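Local coordinates for uncharacterized protein (Staphylococcus aureus subsp. aureus, PDB 3H04), which is of unknown function but belongs to the alpha/beta-hydrolase clan and probably acts as a serine hydrolase of the esterase type, at residues A[70-79]-A[188-199]. Sequence-based numbering, arbitrary orientation.
Sequences LPEVSLDCII and MINIADYTDSKY
Leu75 and Ile189 come within 5.3 Å of each other at their CA atoms, where the first turn of helix 75-91 meets segment 188-199 as helix 185-189 gives way to loop. One nearly straight backbone bond joins them, Leu75 N to Ile189 O at 3.0 Å, so the NH of Leu75 is taken up by a carbonyl from the 188-199 segment. Ser74, the N-cap, takes weak bonds from Asp76 N and Cys77 N on its OG.

Beside this link the side chains of Leu75 and Ile189 run alongside each other, Leu75 CB lying 3.7 Å from Ile189 CG2. With CG anti to the backbone N (chi1 178°), Leu75 sends CD2 on to Tyr199 CD1. The Tyr199 ring is sandwiched between Ile191 CD1 over one face and Lys198 CB over the other, while Ile79 CD1 sits at its edge.

Asp76 OD1 receives a short bond from Tyr199 OH (2.5 Å) on the syn side, close to the carboxylate plane, and a salt bridge from the extended Lys198, whose NZ arrives from above that plane at 3.2 Å. Water links Asp76 OD2 to Ala192 N, and a second water joins Lys198 NZ to Asp76 O.

Leu75 and Ile79 also pack on helix 105-116, which follows the putative nucleophile elbow. Two donors on Asp76 OD1 and a water on Asp76 OD2 should restrict rotation of the carboxylate, and the lysine probably stabilises its negative charge; together these contacts tie residues 190-199 to the start of helix 75-91.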
# COMPACT_ATOMS: atom_id res chain seq x y z
N LEU A 70 11.32 -1.85 5.82
CA LEU A 70 12.71 -1.69 5.39
C LEU A 70 13.34 -0.51 6.13
O LEU A 70 12.64 0.42 6.48
CB LEU A 70 12.82 -1.47 3.89
CG LEU A 70 12.07 -2.34 2.90
CD1 LEU A 70 12.18 -1.57 1.58
CD2 LEU A 70 12.65 -3.71 2.81
N PRO A 71 14.67 -0.51 6.34
CA PRO A 71 15.63 -1.50 5.88
C PRO A 71 15.98 -2.58 6.90
O PRO A 71 16.86 -3.39 6.65
CB PRO A 71 16.85 -0.64 5.60
CG PRO A 71 16.82 0.35 6.76
CD PRO A 71 15.34 0.70 6.86
N GLU A 72 15.32 -2.59 8.05
CA GLU A 72 15.71 -3.53 9.11
C GLU A 72 15.27 -4.95 8.77
O GLU A 72 15.84 -5.90 9.29
CB GLU A 72 15.13 -3.15 10.47
CG GLU A 72 15.61 -1.79 10.97
CD GLU A 72 14.71 -0.61 10.56
OE1 GLU A 72 13.85 -0.75 9.65
OE2 GLU A 72 14.90 0.45 11.16
N VAL A 73 14.27 -5.09 7.90
CA VAL A 73 13.96 -6.40 7.28
C VAL A 73 13.98 -6.20 5.78
O VAL A 73 14.07 -5.05 5.30
CB VAL A 73 12.60 -6.94 7.70
CG1 VAL A 73 12.50 -7.03 9.27
CG2 VAL A 73 11.43 -6.10 7.03
N SER A 74 13.92 -7.30 5.03
CA SER A 74 13.88 -7.22 3.57
C SER A 74 12.42 -7.24 3.03
O SER A 74 11.46 -7.50 3.75
CB SER A 74 14.64 -8.40 2.96
OG SER A 74 13.81 -9.57 3.00
N LEU A 75 12.27 -6.99 1.74
CA LEU A 75 10.96 -7.10 1.11
C LEU A 75 10.39 -8.53 1.19
O LEU A 75 9.18 -8.70 1.23
CB LEU A 75 11.00 -6.65 -0.35
CG LEU A 75 9.73 -6.74 -1.19
CD1 LEU A 75 8.58 -5.87 -0.60
CD2 LEU A 75 9.96 -6.32 -2.63
N ASP A 76 11.24 -9.57 1.25
CA ASP A 76 10.73 -10.93 1.40
C ASP A 76 10.02 -11.05 2.75
O ASP A 76 8.96 -11.68 2.83
CB ASP A 76 11.83 -12.01 1.31
CG ASP A 76 12.29 -12.28 -0.13
OD1 ASP A 76 11.49 -12.21 -1.09
OD2 ASP A 76 13.49 -12.57 -0.28
N CYS A 77 10.61 -10.47 3.78
CA CYS A 77 9.97 -10.40 5.09
C CYS A 77 8.65 -9.58 5.09
O CYS A 77 7.69 -10.00 5.72
CB CYS A 77 10.95 -9.86 6.08
SG CYS A 77 10.37 -9.85 7.79
N ILE A 78 8.62 -8.42 4.40
CA ILE A 78 7.43 -7.63 4.27
C ILE A 78 6.26 -8.46 3.68
O ILE A 78 5.16 -8.50 4.23
CB ILE A 78 7.69 -6.35 3.43
CG1 ILE A 78 8.63 -5.40 4.21
CG2 ILE A 78 6.28 -5.67 2.99
CD1 ILE A 78 8.88 -4.05 3.52
N ILE A 79 6.54 -9.15 2.58
CA ILE A 79 5.55 -9.95 1.90
C ILE A 79 5.08 -11.07 2.82
O ILE A 79 3.88 -11.36 2.90
CB ILE A 79 6.09 -10.48 0.58
CG1 ILE A 79 6.31 -9.26 -0.37
CG2 ILE A 79 5.12 -11.52 -0.05
CD1 ILE A 79 7.03 -9.62 -1.66
N MET A 188 17.95 -1.11 -0.96
CA MET A 188 17.42 -1.18 0.41
C MET A 188 16.26 -2.18 0.57
O MET A 188 16.03 -2.68 1.67
CB MET A 188 17.12 0.22 0.92
CG MET A 188 18.45 1.02 1.10
SD MET A 188 18.35 2.82 1.09
CE MET A 188 17.64 2.87 2.75
N ILE A 189 15.61 -2.54 -0.54
CA ILE A 189 14.65 -3.66 -0.60
C ILE A 189 15.32 -5.00 -0.21
O ILE A 189 14.70 -5.85 0.41
CB ILE A 189 13.97 -3.69 -1.99
CG1 ILE A 189 12.76 -2.75 -1.96
CG2 ILE A 189 13.60 -5.11 -2.44
CD1 ILE A 189 12.40 -2.21 -3.31
N ASN A 190 16.61 -5.12 -0.54
CA ASN A 190 17.52 -6.12 0.01
C ASN A 190 17.03 -7.54 -0.32
O ASN A 190 16.81 -8.36 0.56
CB ASN A 190 17.70 -5.93 1.53
CG ASN A 190 18.87 -6.73 2.08
OD1 ASN A 190 19.78 -7.11 1.34
ND2 ASN A 190 18.84 -7.01 3.39
N ILE A 191 16.79 -7.79 -1.60
CA ILE A 191 16.40 -9.14 -2.04
C ILE A 191 17.37 -9.61 -3.08
O ILE A 191 18.12 -8.80 -3.62
CB ILE A 191 14.94 -9.24 -2.54
CG1 ILE A 191 14.69 -8.29 -3.73
CG2 ILE A 191 14.03 -9.15 -1.37
CD1 ILE A 191 13.26 -8.10 -4.08
N ALA A 192 17.33 -10.92 -3.37
CA ALA A 192 18.36 -11.56 -4.17
C ALA A 192 18.22 -11.06 -5.59
O ALA A 192 19.21 -10.80 -6.25
CB ALA A 192 18.22 -13.11 -4.15
N ASP A 193 17.00 -10.95 -6.07
CA ASP A 193 16.77 -10.57 -7.45
C ASP A 193 15.45 -9.84 -7.61
O ASP A 193 14.38 -10.45 -7.68
CB ASP A 193 16.78 -11.78 -8.36
CG ASP A 193 16.73 -11.38 -9.84
OD1 ASP A 193 16.64 -10.15 -10.16
OD2 ASP A 193 16.81 -12.30 -10.67
N TYR A 194 15.55 -8.52 -7.66
CA TYR A 194 14.36 -7.66 -7.77
C TYR A 194 13.64 -7.81 -9.10
O TYR A 194 12.53 -7.29 -9.25
CB TYR A 194 14.75 -6.20 -7.56
CG TYR A 194 15.56 -5.65 -8.72
CD1 TYR A 194 14.94 -4.97 -9.76
CD2 TYR A 194 16.94 -5.83 -8.79
CE1 TYR A 194 15.66 -4.49 -10.83
CE2 TYR A 194 17.67 -5.34 -9.87
CZ TYR A 194 17.02 -4.67 -10.88
OH TYR A 194 17.74 -4.19 -11.97
N THR A 195 14.24 -8.49 -10.08
CA THR A 195 13.58 -8.69 -11.39
C THR A 195 12.69 -9.93 -11.44
O THR A 195 12.10 -10.22 -12.47
CB THR A 195 14.60 -8.86 -12.55
OG1 THR A 195 15.27 -10.12 -12.40
CG2 THR A 195 15.62 -7.71 -12.59
N ASP A 196 12.63 -10.65 -10.33
CA ASP A 196 11.95 -11.93 -10.23
C ASP A 196 10.43 -11.76 -10.22
O ASP A 196 9.90 -10.79 -9.67
CB ASP A 196 12.46 -12.63 -8.96
CG ASP A 196 11.92 -14.01 -8.79
OD1 ASP A 196 12.68 -14.96 -9.08
OD2 ASP A 196 10.74 -14.16 -8.38
N SER A 197 9.71 -12.72 -10.82
CA SER A 197 8.24 -12.56 -10.99
C SER A 197 7.50 -12.51 -9.68
O SER A 197 6.39 -11.98 -9.61
CB SER A 197 7.64 -13.65 -11.89
OG SER A 197 7.70 -14.89 -11.22
N LYS A 198 8.12 -13.00 -8.61
CA LYS A 198 7.57 -12.77 -7.27
C LYS A 198 7.21 -11.30 -7.00
O LYS A 198 6.17 -11.02 -6.38
CB LYS A 198 8.54 -13.26 -6.21
CG LYS A 198 7.98 -13.21 -4.82
CD LYS A 198 8.92 -13.75 -3.78
CE LYS A 198 8.29 -13.62 -2.39
NZ LYS A 198 9.16 -14.32 -1.40
N TYR A 199 8.06 -10.38 -7.43
CA TYR A 199 7.94 -8.96 -7.09
C TYR A 199 7.37 -8.07 -8.21
O TYR A 199 7.25 -6.87 -8.02
CB TYR A 199 9.31 -8.40 -6.67
CG TYR A 199 10.12 -9.33 -5.78
CD1 TYR A 199 9.76 -9.57 -4.46
CD2 TYR A 199 11.24 -9.99 -6.29
CE1 TYR A 199 10.53 -10.43 -3.65
CE2 TYR A 199 12.00 -10.87 -5.51
CZ TYR A 199 11.63 -11.08 -4.19
OH TYR A 199 12.38 -11.96 -3.46
O HOH W 1 15.82 -12.74 -1.62
O HOH W 2 8.35 -13.72 1.00